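Local coordinates for protein N(G),N(G)-dimethylarginine dimethylaminohydrolase (Pseudomonas aeruginosa, PDB 3RHY) that hydrolyses asymmetric dimethylarginine and monomethylarginine to citrulline, releasing dimethylamine or methylamine, at residues Gln43-Asp48 with Asn209-Met214. Numbering follows the deposited sequence.
Sequences QTCDVD and NERVIM
Arg-211 and Asp-46 form a salt bridge, with NH1 3.0 Å from OD2. The guanidinium nitrogen meets this oxygen from above the carboxylate plane, and the two flat groups stand 77° apart. NH1 also makes a weak hydrogen bond to Thr-44 O. One face of the guanidinium lies over Cys-45 CA, near the rim of the group. A water bridges Arg-211 NE and Thr-44 O. Asn-209 ND2 donates a hydrogen bond to Cys-45 O, 2.8 Å long and nearly in line with the carbonyl. That oxygen lies in the amide plane of Asn-209. Val-47 CG1 packs against Asn-209 ND2 at 3.3 Å. In the alpha/beta propeller fold of this enzyme family, these contacts join the loop between helix 28-42 and strand 48-52 to the turn and second strand of a beta hairpin, strands 206-208 and 211-215. Further in, Cys-45 SG touches the aliphatic part of Arg-211, 4.1 Å from CG, and Ile-213 CD1. A bend at chi2 (84°) turns the arginine chain back toward its own turn. There NH2 donates to a lone pair of Asn-209 O, which lies in the guanidinium plane. With the bonds of NH1 and NE, this limits rotation of the group. Asn-209 OD1 accepts from Phe-2 N, so both ends of the amide are held.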
loop_
_atom_site.group_PDB
_atom_site.type_symbol
_atom_site.label_atom_id
_atom_site.label_comp_id
_atom_site.label_asym_id
_atom_site.label_seq_id
_atom_site.Cartn_x
_atom_site.Cartn_y
_atom_site.Cartn_z
ATOM N N GLN A 43 14.133 7.581 -4.555
ATOM C CA GLN A 43 14.914 8.224 -5.609
ATOM C C GLN A 43 16.112 7.390 -6.060
ATOM O O GLN A 43 16.717 7.684 -7.097
ATOM C CB GLN A 43 15.407 9.601 -5.143
ATOM C CG GLN A 43 14.496 10.761 -5.502
ATOM C CD GLN A 43 14.961 12.077 -4.893
ATOM O OE1 GLN A 43 14.688 12.363 -3.731
ATOM N NE2 GLN A 43 15.676 12.874 -5.676
ATOM N N THR A 44 16.463 6.361 -5.290
ATOM C CA THR A 44 17.609 5.517 -5.636
ATOM C C THR A 44 17.188 4.171 -6.197
ATOM O O THR A 44 18.032 3.311 -6.443
ATOM C CB THR A 44 18.508 5.202 -4.405
ATOM O OG1 THR A 44 17.804 4.328 -3.516
ATOM C CG2 THR A 44 18.895 6.472 -3.672
ATOM N N CYS A 45 15.892 3.988 -6.409
ATOM C CA CYS A 45 15.388 2.717 -6.896
ATOM C C CYS A 45 15.173 2.586 -8.403
ATOM O O CYS A 45 14.449 1.703 -8.857
ATOM C CB CYS A 45 14.105 2.391 -6.135
ATOM S SG CYS A 45 14.387 2.304 -4.330
ATOM N N ASP A 46 15.826 3.453 -9.172
ATOM C CA ASP A 46 15.721 3.438 -10.631
ATOM C C ASP A 46 14.267 3.465 -11.116
ATOM O O ASP A 46 13.828 2.607 -11.891
ATOM C CB ASP A 46 16.450 2.216 -11.218
ATOM C CG ASP A 46 17.971 2.308 -11.080
ATOM O OD1 ASP A 46 18.560 3.329 -11.506
ATOM O OD2 ASP A 46 18.579 1.346 -10.556
ATOM N N VAL A 47 13.525 4.456 -10.637
ATOM C CA VAL A 47 12.134 4.663 -11.009
ATOM C C VAL A 47 11.975 6.171 -11.036
ATOM O O VAL A 47 12.790 6.888 -10.448
ATOM C CB VAL A 47 11.145 4.108 -9.939
ATOM C CG1 VAL A 47 11.129 2.588 -9.964
ATOM C CG2 VAL A 47 11.540 4.617 -8.543
ATOM N N ASP A 48 10.964 6.671 -11.739
ATOM C CA ASP A 48 10.752 8.104 -11.701
ATOM C C ASP A 48 9.656 8.310 -10.672
ATOM O O ASP A 48 8.858 7.405 -10.417
ATOM C CB ASP A 48 10.370 8.693 -13.070
ATOM C CG ASP A 48 9.300 7.899 -13.795
ATOM O OD1 ASP A 48 8.294 7.505 -13.172
ATOM O OD2 ASP A 48 9.466 7.690 -15.015
ATOM N N ASN A 209 12.130 -2.968 -7.031
ATOM C CA ASN A 209 13.271 -3.347 -7.854
ATOM C C ASN A 209 14.416 -3.950 -7.050
ATOM O O ASN A 209 15.557 -3.482 -7.101
ATOM C CB ASN A 209 13.754 -2.133 -8.655
ATOM C CG ASN A 209 12.663 -1.566 -9.531
ATOM O OD1 ASN A 209 11.789 -2.301 -9.976
ATOM N ND2 ASN A 209 12.709 -0.263 -9.792
ATOM N N GLU A 210 14.084 -5.003 -6.308
ATOM C CA GLU A 210 15.035 -5.736 -5.481
ATOM C C GLU A 210 15.444 -5.012 -4.205
ATOM O O GLU A 210 16.182 -5.569 -3.383
ATOM C CB GLU A 210 16.270 -6.120 -6.304
ATOM C CG GLU A 210 16.522 -7.616 -6.338
ATOM C CD GLU A 210 15.273 -8.415 -6.672
ATOM O OE1 GLU A 210 14.506 -8.756 -5.745
ATOM O OE2 GLU A 210 15.051 -8.692 -7.867
ATOM N N ARG A 211 14.990 -3.767 -4.050
ATOM C CA ARG A 211 15.261 -3.019 -2.826
ATOM C C ARG A 211 14.022 -3.251 -1.988
ATOM O O ARG A 211 12.944 -3.516 -2.527
ATOM C CB ARG A 211 15.384 -1.513 -3.055
ATOM C CG ARG A 211 16.655 -1.034 -3.723
ATOM C CD ARG A 211 16.557 -1.142 -5.222
ATOM N NE ARG A 211 17.484 -0.224 -5.872
ATOM C CZ ARG A 211 17.740 -0.222 -7.176
ATOM N NH1 ARG A 211 18.595 0.651 -7.681
ATOM N NH2 ARG A 211 17.151 -1.104 -7.968
ATOM N N VAL A 212 14.177 -3.175 -0.676
ATOM C CA VAL A 212 13.062 -3.342 0.235
ATOM C C VAL A 212 13.124 -2.177 1.198
ATOM O O VAL A 212 14.029 -2.108 2.025
ATOM C CB VAL A 212 13.161 -4.637 1.061
ATOM C CG1 VAL A 212 12.061 -4.652 2.116
ATOM C CG2 VAL A 212 13.025 -5.854 0.158
ATOM N N ILE A 213 12.186 -1.245 1.071
ATOM C CA ILE A 213 12.150 -0.104 1.972
ATOM C C ILE A 213 11.286 -0.480 3.170
ATOM O O ILE A 213 10.143 -0.912 3.019
ATOM C CB ILE A 213 11.584 1.160 1.271
ATOM C CG1 ILE A 213 12.571 1.640 0.199
ATOM C CG2 ILE A 213 11.339 2.264 2.297
ATOM C CD1 ILE A 213 12.012 2.702 -0.738
ATOM N N MET A 214 11.844 -0.315 4.362
ATOM C CA MET A 214 11.139 -0.671 5.585
ATOM C C MET A 214 11.256 0.419 6.640
ATOM O O MET A 214 12.148 1.260 6.582
ATOM C CB MET A 214 11.731 -1.960 6.145
ATOM C CG MET A 214 13.153 -1.782 6.669
ATOM S SD MET A 214 13.811 -3.272 7.459
ATOM C CE MET A 214 12.785 -3.332 8.972
HETATM O O HOH W 1 18.985 1.659 -4.250
#